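Local atomic coordinates of putative uncharacterized protein (Streptococcus suis, PDB entry 4XZ7), a protein that probably catalyses transglutaminase-type acyl transfer and, as a virulence factor, helps the bacterium resist phagocytosis. Residues Glu104-Gly109 against Gly162-Asn167; Val90-Glu95 against Ala124-Glu129; Phe275-Leu280 against Lys378-Val383; Lys367-Asp372 against Asp386-Val391; Lys288-Val293 against Glu351-Ile356. One frame throughout, in Å; residues are numbered along the deposited sequence.

Overall arrangement
The modelled chain is one piece of a longer protein and, with a second copy, makes a homodimer. From the N terminus, 90-95 passes first and then 104-109; contact 2 closes with 124-129 and contact 1 with 162-167, so the two cross. Both reach the same mixed sheet and touch through Val90 and Leu163. Further on, in the half holding the transglutaminase-like region, contact 3 opens at the end of helix 264-277 and closes only at 378-383. Contact 5, which joins a hairpin turn to strand 354-357, is nested inside that loop. Contact 4 crosses contact 3, tying the final residues to the loop after helix 359-365; their centres lie about 10 Å apart.

Contact 1 (Glu104-Gly109 against Gly162-Asn167); sequences ELRFSG and GLTVDN
A parallel strand pairing sets Phe107 beside Val165, where the short strand 106-107 joins strand 157-167. Val165 is held through both its backbone N and O: its N donates to Arg106 O at 2.8 Å, and its O accepts from Ser108 N at 3.1 Å. A CA-H...O contact, Thr164 CA to Arg106 O, adds to the pairing. On the sheet face that Phe107 and Val165 share, CG2 of Val165 stands over the middle of the Phe107 ring, 3.8 Å from the centroid and 11° off the normal, a CH-pi contact. A chi1 of -58° puts CG2 between the backbone N and the carbonyl carbon, from where it reaches over the ring. This corner of the mixed sheet lies at the dimer interface: Phe191 of the second subunit meets the Phe107 ring, while helix 132-140 packs on Leu105 and Val165. Arg106 bends midway along its chain and lays one guanidinium face against the Leu163 methyls, NH1 being 3.7 Å from CD2; its NH2 bonds to Gln101. One water links Arg106 N to Leu163 O. Another accepts from Ser108 OG and donates to Asp166 OD2; the Asp166 carboxylate also takes backbone N-H groups of Asn185 and Val186 of the second subunit.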
# COMPACT_ATOMS: atom_id res chain seq x y z
N GLU B 104 12.68 24.93 -13.78
CA GLU B 104 12.30 24.67 -12.41
C GLU B 104 11.96 23.20 -12.33
O GLU B 104 11.37 22.66 -13.25
CB GLU B 104 11.12 25.57 -12.00
CG GLU B 104 10.37 25.19 -10.72
CD GLU B 104 9.37 26.27 -10.27
OE1 GLU B 104 8.31 25.92 -9.70
OE2 GLU B 104 9.66 27.47 -10.48
N LEU B 105 12.37 22.54 -11.25
CA LEU B 105 11.96 21.16 -11.03
C LEU B 105 10.45 21.07 -11.15
O LEU B 105 9.72 21.92 -10.63
CB LEU B 105 12.40 20.67 -9.65
CG LEU B 105 13.87 20.53 -9.29
CD1 LEU B 105 13.93 19.76 -7.98
CD2 LEU B 105 14.65 19.79 -10.37
N ARG B 106 9.99 20.02 -11.82
CA ARG B 106 8.56 19.74 -12.01
C ARG B 106 8.16 18.56 -11.14
O ARG B 106 8.63 17.45 -11.35
CB ARG B 106 8.29 19.44 -13.47
CG ARG B 106 6.89 18.99 -13.79
CD ARG B 106 6.15 20.11 -14.49
NE ARG B 106 6.93 20.70 -15.57
CZ ARG B 106 6.65 20.56 -16.87
NH1 ARG B 106 5.60 19.83 -17.25
NH2 ARG B 106 7.41 21.15 -17.78
N PHE B 107 7.32 18.79 -10.13
CA PHE B 107 6.97 17.74 -9.18
C PHE B 107 5.76 16.95 -9.65
O PHE B 107 4.80 17.52 -10.17
CB PHE B 107 6.71 18.33 -7.78
CG PHE B 107 7.97 18.64 -7.03
CD1 PHE B 107 8.67 19.83 -7.25
CD2 PHE B 107 8.49 17.72 -6.12
CE1 PHE B 107 9.84 20.10 -6.57
CE2 PHE B 107 9.65 17.99 -5.43
CZ PHE B 107 10.34 19.18 -5.66
N SER B 108 5.81 15.63 -9.46
CA SER B 108 4.80 14.70 -9.95
C SER B 108 3.37 15.08 -9.54
O SER B 108 2.47 15.08 -10.37
CB SER B 108 5.11 13.29 -9.43
OG SER B 108 4.26 12.32 -10.02
N GLY B 109 3.18 15.42 -8.27
CA GLY B 109 1.87 15.77 -7.77
C GLY B 109 1.21 17.02 -8.36
O GLY B 109 -0.00 17.22 -8.21
N GLY B 162 13.79 11.98 -17.64
CA GLY B 162 12.74 12.35 -16.72
C GLY B 162 12.38 13.81 -16.81
O GLY B 162 13.25 14.66 -16.98
N LEU B 163 11.08 14.08 -16.73
CA LEU B 163 10.59 15.45 -16.65
C LEU B 163 10.12 15.73 -15.22
O LEU B 163 10.50 16.74 -14.65
CB LEU B 163 9.44 15.69 -17.64
CG LEU B 163 8.83 17.10 -17.60
CD1 LEU B 163 9.90 18.18 -17.73
CD2 LEU B 163 7.80 17.26 -18.70
N THR B 164 9.31 14.84 -14.65
CA THR B 164 8.86 15.03 -13.27
C THR B 164 9.83 14.41 -12.28
O THR B 164 10.48 13.39 -12.57
CB THR B 164 7.47 14.42 -13.02
OG1 THR B 164 7.53 13.04 -13.34
CG2 THR B 164 6.39 15.10 -13.89
N VAL B 165 9.92 15.02 -11.11
CA VAL B 165 10.68 14.46 -10.01
C VAL B 165 9.69 13.97 -8.95
O VAL B 165 8.57 14.48 -8.84
CB VAL B 165 11.67 15.50 -9.41
CG1 VAL B 165 12.61 15.99 -10.48
CG2 VAL B 165 10.93 16.67 -8.80
N ASP B 166 10.10 12.95 -8.21
CA ASP B 166 9.25 12.37 -7.18
C ASP B 166 10.16 11.71 -6.17
O ASP B 166 11.37 11.61 -6.38
CB ASP B 166 8.27 11.34 -7.78
CG ASP B 166 7.02 11.14 -6.93
OD1 ASP B 166 6.98 11.60 -5.77
OD2 ASP B 166 6.07 10.51 -7.44
N ASN B 167 9.56 11.31 -5.05
CA ASN B 167 10.16 10.37 -4.11
C ASN B 167 10.95 9.32 -4.87
O ASN B 167 10.42 8.71 -5.80
CB ASN B 167 9.01 9.74 -3.29
CG ASN B 167 9.48 8.94 -2.13
OD1 ASN B 167 10.41 8.16 -2.24
ND2 ASN B 167 8.80 9.10 -0.98
O HOH W 1 11.90 18.54 -13.37
O HOH W 2 5.92 10.21 -10.05

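Contact 2 (Val90-Glu95 against Ala124-Glu129); sequences VIAHNE and ALFKIE
Phe126 and Glu95 meet as a flat ring under a carboxylate arm, at the spot where helix 95-101 begins beside the loop that follows strand 121-124. Glu95 CG lies over the ring centre, 4.1 Å from the centroid and 11° off the normal, a CH-pi contact. The chain then turns at chi2 (79°), which carries the carboxylate back across the same face, nearly parallel to the ring, with OE2 4.0 Å from Phe126 CG. Ala124 CB sits over the opposite face, so the ring is sandwiched between the helix start and the end of strand 121-124. At the ring's far end, Phe126 CZ comes within 3.4 Å of Asn94 O and 3.6 Å of Glu95 N. Ala92 CB touches Phe126 CZ and Ala124 CB, each at 4.3 Å. One layer further out, Asn94 holds the N-cap position, its OD1 accepting from Asp97 N, while Asp97 OD2 takes the N-H of His93; together these probably hold the turn into the helix that carries Glu95. Tyr98 of that helix also packs on Phe126. Between the backbones, a water donates to Ala92 O at 2.6 Å and accepts from Leu125 N at 3.0 Å.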
# COMPACT_ATOMS: atom_id res chain seq x y z
N VAL B 90 6.11 15.05 -22.68
CA VAL B 90 6.14 16.15 -23.63
C VAL B 90 7.33 16.06 -24.59
O VAL B 90 8.40 15.51 -24.29
CB VAL B 90 6.14 17.53 -22.91
CG1 VAL B 90 5.45 17.43 -21.54
CG2 VAL B 90 7.53 18.10 -22.80
N ILE B 91 7.11 16.57 -25.80
CA ILE B 91 8.17 16.66 -26.78
C ILE B 91 8.60 18.11 -26.97
O ILE B 91 7.79 18.94 -27.36
CB ILE B 91 7.72 16.09 -28.12
CG1 ILE B 91 7.44 14.59 -27.99
CG2 ILE B 91 8.78 16.41 -29.20
CD1 ILE B 91 7.06 13.92 -29.27
N ALA B 92 9.86 18.41 -26.67
CA ALA B 92 10.35 19.77 -26.83
C ALA B 92 10.51 20.10 -28.31
O ALA B 92 11.11 19.34 -29.06
CB ALA B 92 11.68 19.96 -26.11
N HIS B 93 9.97 21.25 -28.70
CA HIS B 93 9.94 21.63 -30.11
C HIS B 93 11.30 22.11 -30.57
O HIS B 93 11.76 21.74 -31.65
CB HIS B 93 8.88 22.70 -30.33
CG HIS B 93 7.52 22.30 -29.85
ND1 HIS B 93 7.08 20.99 -29.88
CD2 HIS B 93 6.51 23.02 -29.30
CE1 HIS B 93 5.86 20.93 -29.39
NE2 HIS B 93 5.49 22.15 -29.03
N ASN B 94 11.94 22.92 -29.73
CA ASN B 94 13.29 23.41 -29.98
C ASN B 94 14.04 23.56 -28.66
O ASN B 94 13.50 23.25 -27.60
CB ASN B 94 13.25 24.76 -30.74
CG ASN B 94 12.36 25.79 -30.08
OD1 ASN B 94 12.03 25.70 -28.89
ND2 ASN B 94 11.95 26.79 -30.86
N GLU B 95 15.29 24.02 -28.72
CA GLU B 95 16.11 24.18 -27.52
C GLU B 95 15.47 25.13 -26.51
O GLU B 95 15.43 24.85 -25.32
CB GLU B 95 17.50 24.67 -27.89
CG GLU B 95 18.35 23.67 -28.68
CD GLU B 95 17.99 23.60 -30.15
OE1 GLU B 95 16.98 24.22 -30.57
OE2 GLU B 95 18.72 22.92 -30.90
N ALA B 124 13.31 14.89 -27.23
CA ALA B 124 13.73 15.91 -28.18
C ALA B 124 14.57 15.29 -29.28
O ALA B 124 15.24 14.28 -29.05
CB ALA B 124 14.50 17.02 -27.47
N LEU B 125 14.51 15.88 -30.47
CA LEU B 125 15.32 15.41 -31.59
C LEU B 125 16.76 15.92 -31.52
O LEU B 125 17.60 15.57 -32.35
CB LEU B 125 14.69 15.82 -32.92
CG LEU B 125 13.35 15.11 -33.20
CD1 LEU B 125 12.69 15.73 -34.42
CD2 LEU B 125 13.53 13.62 -33.37
N PHE B 126 17.03 16.77 -30.54
CA PHE B 126 18.40 17.19 -30.26
C PHE B 126 18.80 16.60 -28.92
O PHE B 126 17.95 16.19 -28.14
CB PHE B 126 18.52 18.72 -30.24
CG PHE B 126 17.52 19.40 -29.36
CD1 PHE B 126 17.79 19.61 -28.01
CD2 PHE B 126 16.30 19.82 -29.86
CE1 PHE B 126 16.86 20.22 -27.19
CE2 PHE B 126 15.38 20.43 -29.04
CZ PHE B 126 15.65 20.63 -27.71
N LYS B 127 20.09 16.55 -28.66
CA LYS B 127 20.60 15.84 -27.50
C LYS B 127 20.20 16.53 -26.21
O LYS B 127 20.49 17.70 -25.99
CB LYS B 127 22.12 15.73 -27.55
CG LYS B 127 22.70 15.02 -26.35
CD LYS B 127 24.14 14.61 -26.61
CE LYS B 127 24.72 13.91 -25.39
NZ LYS B 127 26.15 13.58 -25.59
N ILE B 128 19.51 15.77 -25.37
CA ILE B 128 19.18 16.23 -24.04
C ILE B 128 19.49 15.09 -23.09
O ILE B 128 19.27 13.92 -23.42
CB ILE B 128 17.70 16.64 -23.91
CG1 ILE B 128 16.79 15.50 -24.34
CG2 ILE B 128 17.44 17.88 -24.75
CD1 ILE B 128 15.31 15.64 -23.94
N GLU B 129 20.02 15.45 -21.92
CA GLU B 129 20.19 14.50 -20.83
C GLU B 129 20.23 15.24 -19.49
O GLU B 129 20.43 16.45 -19.44
CB GLU B 129 21.46 13.67 -21.03
CG GLU B 129 22.65 14.45 -21.57
CD GLU B 129 23.96 13.68 -21.43
OE1 GLU B 129 24.83 14.18 -20.69
OE2 GLU B 129 24.11 12.60 -22.05
O HOH W 3 12.60 18.16 -30.84

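Contact 3 (Phe275-Leu280 against Lys378-Val383); sequences FNMLGL and KEKSLV
Leu382 rests on Met277 and Leu278, where a Schellman motif ends helix 264-277 of the transglutaminase-like region. Its backbone N donates to Met277 O at 3.0 Å, almost straight at 170° though tilted from the carbonyl plane. Following the side chain outward, CB lies 3.7 Å from that same Met277 O, and CG remains close to it. At the tip, CD1 does most of the touching: it lies 3.5 Å from Met277 O, reaches Met277 CB at 3.7 Å, nears the Met277 methyl, and lies 3.7 Å from Leu278 CD2, the two leucines running side by side in one direction. His199 and Ile202 of helix 188-205 pack against Leu382 as well. Beyond it, Val383 splits its branches, with CG1 near Leu278 O and CG2 3.7 Å from Gly279 CA. Gly279, at positive phi (81°), is the C-prime residue, and its N bonds back to Asn276 O as Leu280 N does to Phe275 O. Met277 bends at chi3, which brings CE to 3.5 Å from Lys380 O.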
# COMPACT_ATOMS: atom_id res chain seq x y z
N PHE B 275 -15.93 -27.42 3.22
CA PHE B 275 -16.74 -28.31 4.03
C PHE B 275 -18.22 -27.95 3.96
O PHE B 275 -19.08 -28.83 4.00
CB PHE B 275 -16.27 -28.30 5.48
CG PHE B 275 -14.91 -28.91 5.68
CD1 PHE B 275 -14.44 -29.89 4.81
CD2 PHE B 275 -14.11 -28.52 6.74
CE1 PHE B 275 -13.19 -30.47 5.00
CE2 PHE B 275 -12.84 -29.09 6.93
CZ PHE B 275 -12.39 -30.06 6.06
N ASN B 276 -18.51 -26.65 3.88
CA ASN B 276 -19.89 -26.22 3.75
C ASN B 276 -20.42 -26.68 2.40
O ASN B 276 -21.56 -27.15 2.31
CB ASN B 276 -20.02 -24.70 3.91
CG ASN B 276 -20.00 -24.27 5.37
OD1 ASN B 276 -20.51 -24.97 6.24
ND2 ASN B 276 -19.37 -23.13 5.65
N MET B 277 -19.60 -26.57 1.35
CA MET B 277 -19.98 -27.10 0.05
C MET B 277 -20.31 -28.60 0.14
O MET B 277 -21.25 -29.08 -0.49
CB MET B 277 -18.88 -26.87 -0.97
CG MET B 277 -18.75 -25.42 -1.43
SD MET B 277 -17.35 -25.15 -2.54
CE MET B 277 -17.74 -26.28 -3.88
N LEU B 278 -19.53 -29.33 0.94
CA LEU B 278 -19.66 -30.78 1.05
C LEU B 278 -20.78 -31.20 2.00
O LEU B 278 -20.93 -32.38 2.30
CB LEU B 278 -18.34 -31.39 1.52
CG LEU B 278 -17.17 -31.36 0.53
CD1 LEU B 278 -15.84 -31.65 1.24
CD2 LEU B 278 -17.41 -32.34 -0.60
N GLY B 279 -21.55 -30.24 2.49
CA GLY B 279 -22.63 -30.56 3.41
C GLY B 279 -22.14 -30.74 4.84
O GLY B 279 -22.83 -31.33 5.66
N LEU B 280 -20.96 -30.23 5.14
CA LEU B 280 -20.41 -30.38 6.48
C LEU B 280 -20.31 -29.01 7.16
O LEU B 280 -19.31 -28.30 6.99
CB LEU B 280 -19.03 -31.04 6.41
CG LEU B 280 -18.88 -32.57 6.35
CD1 LEU B 280 -20.20 -33.28 6.21
CD2 LEU B 280 -17.90 -32.95 5.23
N LYS B 378 -24.89 -20.38 -3.90
CA LYS B 378 -25.45 -21.58 -3.27
C LYS B 378 -25.48 -22.80 -4.17
O LYS B 378 -25.56 -23.93 -3.70
CB LYS B 378 -26.88 -21.30 -2.77
CG LYS B 378 -26.95 -20.26 -1.67
CD LYS B 378 -28.34 -20.14 -1.06
CE LYS B 378 -28.26 -19.24 0.16
NZ LYS B 378 -29.51 -19.25 0.95
N GLU B 379 -25.43 -22.57 -5.48
CA GLU B 379 -25.54 -23.66 -6.44
C GLU B 379 -24.31 -24.55 -6.42
O GLU B 379 -24.38 -25.71 -6.80
CB GLU B 379 -25.77 -23.11 -7.85
CG GLU B 379 -24.50 -22.92 -8.66
CD GLU B 379 -24.42 -23.87 -9.83
OE1 GLU B 379 -23.29 -24.24 -10.22
OE2 GLU B 379 -25.48 -24.24 -10.37
N LYS B 380 -23.17 -24.02 -5.98
CA LYS B 380 -21.95 -24.82 -6.03
C LYS B 380 -21.93 -25.88 -4.93
O LYS B 380 -21.05 -26.74 -4.91
CB LYS B 380 -20.71 -23.92 -5.95
CG LYS B 380 -19.76 -24.12 -7.13
CD LYS B 380 -20.49 -23.93 -8.46
CE LYS B 380 -19.81 -24.69 -9.59
NZ LYS B 380 -18.34 -24.48 -9.60
N SER B 381 -22.90 -25.81 -4.03
CA SER B 381 -23.15 -26.88 -3.07
C SER B 381 -23.20 -28.24 -3.78
O SER B 381 -23.78 -28.36 -4.86
CB SER B 381 -24.46 -26.64 -2.32
OG SER B 381 -24.86 -27.79 -1.58
N LEU B 382 -22.57 -29.23 -3.17
CA LEU B 382 -22.43 -30.55 -3.77
C LEU B 382 -23.45 -31.52 -3.20
O LEU B 382 -23.44 -32.71 -3.53
CB LEU B 382 -21.03 -31.09 -3.54
CG LEU B 382 -19.93 -30.18 -4.09
CD1 LEU B 382 -18.90 -29.90 -3.02
CD2 LEU B 382 -19.30 -30.83 -5.31
N VAL B 383 -24.31 -31.01 -2.34
CA VAL B 383 -25.32 -31.82 -1.69
C VAL B 383 -26.70 -31.22 -1.90
O VAL B 383 -27.62 -31.44 -1.11
CB VAL B 383 -25.04 -31.97 -0.17
CG1 VAL B 383 -23.76 -32.79 0.06
CG2 VAL B 383 -24.92 -30.59 0.49

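Contact 4 (Lys367-Asp372 against Asp386-Val391); sequences KQKTAD and DYIAYV
Thr370 and Tyr387 cross at an angle where the loop after helix 359-365 meets the final residues of the modelled chain, two irregular segments running in roughly opposing directions. Thr370 CG2, lying opposite its own carbonyl carbon (chi1 72° for OG1), comes within 3.7 Å of Tyr387 CD1, on an oblique approach to the ring. The backbones meet at the same place: Thr370 N donates to Tyr387 O at 2.9 Å, nearly straight at 168°. Lys369 crosses Ile388, its CG 3.9 Å from Ile388 CG1, but runs alongside Asp386; its NZ goes instead to Asp372 OD2, a salt bridge within its own segment at 3.6 Å, while Asp372 OD1 pairs with Lys378. Ile388 CG2, the other branch, lies 3.5 Å from Lys367 O and equally close to Gln368 O. At the far end Lys367 and Tyr390 run alongside each other in one direction, with Lys367 CG against Tyr390 CD2. Tyr301 packs on Ala389 and Tyr390, joining this tail to the five-stranded sheet that contains strand 294-302. One water bonds to Thr370 OG1, Ala371 N and Tyr387 O; another donates to Gln368 O at 2.9 Å and accepts from Ala389 N at 2.7 Å.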
# COMPACT_ATOMS: atom_id res chain seq x y z
N LYS B 367 -28.23 -27.03 12.19
CA LYS B 367 -29.64 -27.20 11.87
C LYS B 367 -30.07 -26.43 10.63
O LYS B 367 -31.22 -26.55 10.20
CB LYS B 367 -30.50 -26.79 13.07
CG LYS B 367 -30.51 -27.82 14.19
CD LYS B 367 -31.51 -27.49 15.28
CE LYS B 367 -31.00 -26.41 16.21
NZ LYS B 367 -31.94 -26.23 17.35
N GLN B 368 -29.17 -25.65 10.04
CA GLN B 368 -29.51 -24.93 8.81
C GLN B 368 -29.38 -25.85 7.62
O GLN B 368 -28.68 -26.87 7.70
CB GLN B 368 -28.60 -23.71 8.62
CG GLN B 368 -28.59 -22.75 9.80
CD GLN B 368 -29.98 -22.24 10.15
OE1 GLN B 368 -30.69 -21.70 9.31
NE2 GLN B 368 -30.37 -22.43 11.41
N LYS B 369 -30.05 -25.52 6.51
CA LYS B 369 -29.73 -26.14 5.23
C LYS B 369 -28.30 -25.77 4.92
O LYS B 369 -27.95 -24.59 4.98
CB LYS B 369 -30.66 -25.66 4.11
CG LYS B 369 -32.15 -25.87 4.38
CD LYS B 369 -32.99 -25.53 3.15
CE LYS B 369 -34.39 -25.09 3.53
NZ LYS B 369 -34.37 -23.85 4.36
N THR B 370 -27.46 -26.75 4.58
CA THR B 370 -26.04 -26.47 4.39
C THR B 370 -25.77 -25.47 3.25
O THR B 370 -24.82 -24.68 3.32
CB THR B 370 -25.23 -27.76 4.13
OG1 THR B 370 -25.52 -28.28 2.83
CG2 THR B 370 -25.55 -28.81 5.19
N ALA B 371 -26.60 -25.48 2.21
CA ALA B 371 -26.38 -24.57 1.09
C ALA B 371 -26.61 -23.12 1.52
O ALA B 371 -25.92 -22.20 1.04
CB ALA B 371 -27.25 -24.92 -0.06
N ASP B 372 -27.56 -22.92 2.42
CA ASP B 372 -27.78 -21.61 3.04
C ASP B 372 -26.52 -21.12 3.75
O ASP B 372 -26.23 -19.92 3.74
CB ASP B 372 -28.94 -21.66 4.05
CG ASP B 372 -30.28 -21.71 3.37
OD1 ASP B 372 -30.36 -21.30 2.19
OD2 ASP B 372 -31.25 -22.17 4.03
N ASP B 386 -31.14 -28.48 -0.22
CA ASP B 386 -32.09 -28.84 0.83
C ASP B 386 -31.55 -29.73 1.94
O ASP B 386 -32.28 -30.08 2.86
CB ASP B 386 -33.31 -29.52 0.21
CG ASP B 386 -34.10 -28.60 -0.68
OD1 ASP B 386 -34.33 -27.44 -0.27
OD2 ASP B 386 -34.47 -29.03 -1.79
N TYR B 387 -30.27 -30.10 1.86
CA TYR B 387 -29.74 -31.02 2.86
C TYR B 387 -29.40 -30.32 4.17
O TYR B 387 -28.79 -29.24 4.18
CB TYR B 387 -28.51 -31.76 2.34
CG TYR B 387 -27.78 -32.50 3.44
CD1 TYR B 387 -26.48 -32.16 3.80
CD2 TYR B 387 -28.40 -33.54 4.14
CE1 TYR B 387 -25.81 -32.83 4.81
CE2 TYR B 387 -27.75 -34.21 5.15
CZ TYR B 387 -26.45 -33.85 5.49
OH TYR B 387 -25.79 -34.52 6.49
N ILE B 388 -29.80 -30.96 5.26
CA ILE B 388 -29.55 -30.48 6.60
C ILE B 388 -28.78 -31.56 7.38
O ILE B 388 -29.24 -32.69 7.50
CB ILE B 388 -30.86 -30.14 7.32
CG1 ILE B 388 -31.67 -29.13 6.48
CG2 ILE B 388 -30.59 -29.61 8.73
CD1 ILE B 388 -32.99 -28.73 7.11
N ALA B 389 -27.61 -31.19 7.89
CA ALA B 389 -26.72 -32.15 8.52
C ALA B 389 -27.31 -32.79 9.76
O ALA B 389 -27.09 -33.97 10.03
CB ALA B 389 -25.40 -31.49 8.87
N TYR B 390 -28.06 -32.01 10.53
CA TYR B 390 -28.63 -32.47 11.78
C TYR B 390 -29.71 -33.49 11.50
O TYR B 390 -30.31 -33.49 10.43
CB TYR B 390 -29.20 -31.29 12.58
CG TYR B 390 -29.64 -31.65 13.97
CD1 TYR B 390 -28.73 -32.11 14.92
CD2 TYR B 390 -30.97 -31.51 14.35
CE1 TYR B 390 -29.14 -32.43 16.20
CE2 TYR B 390 -31.39 -31.82 15.63
CZ TYR B 390 -30.47 -32.28 16.54
OH TYR B 390 -30.87 -32.60 17.82
N VAL B 391 -29.94 -34.37 12.47
CA VAL B 391 -30.98 -35.38 12.36
C VAL B 391 -31.72 -35.53 13.69
O VAL B 391 -31.10 -35.42 14.75
CB VAL B 391 -30.38 -36.71 11.93
O HOH W 4 -26.85 -28.76 8.81
O HOH W 5 -27.94 -27.83 1.50

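Contact 5 (Lys288-Val293 against Glu351-Ile356); sequences KNAEGV and ERNYMI
Lys288 and Tyr354 form an antiparallel hydrogen-bonded pair broken by a G1 beta bulge, Asn353 and Tyr354 both facing the lysine. This is the tight side. Lys288 N donates to Tyr354 O at 2.8 Å and stands over the middle of the Tyr354 ring; the extended lysine chain then runs alongside the tyrosine, its CG 3.4 Å from OH. The return bond, Tyr354 N to Lys288 O, is weak. Next comes the type I turn Asn289-Gly292, which links strands 282-288 and 294-302 of the five-stranded sheet. Its carbonyl Asn289 O is gripped twice, by Gly292 N at 3.0 Å and by Asn353 N at 2.6 Å, the two donors arriving from opposite faces of the carbonyl plane. Ala290 CB rests on Asn353 CB, and Asn353 ND2 bonds outward to Ser338 O. The solvent side is carried by two exposed side chains, Glu351 and Arg352. The lysine ammonium forms a salt bridge with Glu351 OE1, modelled so short that its exact length is doubtful. Arg352 bends at chi3 (-62°) and grips Ala290 O side-on, in its guanidinium plane: NH2 donates at 3.1 Å on a lone pair in the carbonyl plane, NE at 2.8 Å from above that plane.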
# COMPACT_ATOMS: atom_id res chain seq x y z
N LYS B 288 -5.25 -20.55 20.62
CA LYS B 288 -3.80 -20.62 20.74
C LYS B 288 -3.27 -22.03 20.58
O LYS B 288 -3.93 -23.01 20.96
CB LYS B 288 -3.34 -20.03 22.07
CG LYS B 288 -3.52 -18.52 22.11
CD LYS B 288 -2.82 -17.87 23.27
CE LYS B 288 -2.98 -16.35 23.21
NZ LYS B 288 -2.13 -15.66 24.21
N ASN B 289 -2.07 -22.10 19.99
CA ASN B 289 -1.26 -23.31 19.89
C ASN B 289 -1.17 -24.07 21.18
O ASN B 289 -1.40 -23.52 22.25
CB ASN B 289 0.18 -22.95 19.49
CG ASN B 289 0.62 -23.66 18.26
OD1 ASN B 289 -0.06 -24.57 17.79
ND2 ASN B 289 1.76 -23.26 17.71
N ALA B 290 -0.77 -25.34 21.07
CA ALA B 290 -0.37 -26.10 22.24
C ALA B 290 0.97 -25.55 22.77
O ALA B 290 1.39 -25.91 23.86
CB ALA B 290 -0.27 -27.58 21.91
N GLU B 291 1.61 -24.68 21.99
CA GLU B 291 2.80 -23.94 22.44
C GLU B 291 2.49 -22.49 22.82
O GLU B 291 3.40 -21.67 22.94
CB GLU B 291 3.88 -23.94 21.35
CG GLU B 291 4.23 -25.30 20.79
CD GLU B 291 5.08 -26.14 21.74
OE1 GLU B 291 6.09 -25.62 22.26
OE2 GLU B 291 4.75 -27.33 21.95
N GLY B 292 1.22 -22.15 22.99
CA GLY B 292 0.87 -20.80 23.37
C GLY B 292 0.78 -19.75 22.27
O GLY B 292 0.40 -18.60 22.53
N VAL B 293 1.12 -20.11 21.03
CA VAL B 293 1.09 -19.09 19.97
C VAL B 293 -0.28 -19.04 19.28
O VAL B 293 -0.96 -20.06 19.14
CB VAL B 293 2.24 -19.31 18.93
CG1 VAL B 293 3.07 -20.53 19.27
CG2 VAL B 293 1.71 -19.37 17.50
N GLU B 351 -3.87 -20.81 28.52
CA GLU B 351 -3.30 -19.93 27.51
C GLU B 351 -2.57 -20.71 26.43
O GLU B 351 -1.69 -20.17 25.74
CB GLU B 351 -2.37 -18.91 28.15
CG GLU B 351 -3.08 -17.61 28.46
CD GLU B 351 -3.62 -16.95 27.20
OE1 GLU B 351 -2.79 -16.59 26.34
OE2 GLU B 351 -4.86 -16.80 27.07
N ARG B 352 -2.94 -21.97 26.29
CA ARG B 352 -2.40 -22.83 25.25
C ARG B 352 -3.41 -23.92 24.94
O ARG B 352 -4.17 -24.34 25.80
CB ARG B 352 -1.06 -23.44 25.68
CG ARG B 352 -1.05 -23.99 27.10
CD ARG B 352 0.29 -24.61 27.45
NE ARG B 352 0.59 -25.75 26.59
CZ ARG B 352 0.28 -27.01 26.87
NH1 ARG B 352 -0.34 -27.30 28.01
NH2 ARG B 352 0.58 -27.98 26.02
N ASN B 353 -3.42 -24.36 23.68
CA ASN B 353 -4.27 -25.45 23.21
C ASN B 353 -5.76 -25.24 23.46
O ASN B 353 -6.45 -26.14 23.93
CB ASN B 353 -3.83 -26.78 23.85
CG ASN B 353 -4.29 -27.98 23.05
OD1 ASN B 353 -4.42 -27.92 21.82
ND2 ASN B 353 -4.57 -29.08 23.73
N TYR B 354 -6.25 -24.05 23.12
CA TYR B 354 -7.68 -23.81 23.04
C TYR B 354 -8.07 -23.18 21.71
O TYR B 354 -7.27 -22.49 21.08
CB TYR B 354 -8.18 -22.93 24.19
CG TYR B 354 -7.64 -21.52 24.15
CD1 TYR B 354 -8.33 -20.50 23.50
CD2 TYR B 354 -6.43 -21.20 24.76
CE1 TYR B 354 -7.83 -19.19 23.46
CE2 TYR B 354 -5.92 -19.91 24.72
CZ TYR B 354 -6.63 -18.91 24.07
OH TYR B 354 -6.12 -17.63 24.04
N MET B 355 -9.30 -23.43 21.30
CA MET B 355 -9.97 -22.70 20.23
C MET B 355 -11.20 -22.04 20.83
O MET B 355 -11.93 -22.67 21.61
CB MET B 355 -10.35 -23.63 19.07
CG MET B 355 -9.16 -24.01 18.21
SD MET B 355 -8.52 -22.55 17.37
CE MET B 355 -6.75 -22.83 17.37
N ILE B 356 -11.42 -20.78 20.49
CA ILE B 356 -12.58 -20.04 20.99
C ILE B 356 -13.80 -20.31 20.11
O ILE B 356 -13.90 -19.80 19.00
CB ILE B 356 -12.29 -18.52 21.04
CG1 ILE B 356 -11.09 -18.26 21.97
CG2 ILE B 356 -13.53 -17.75 21.50
CD1 ILE B 356 -10.67 -16.80 22.10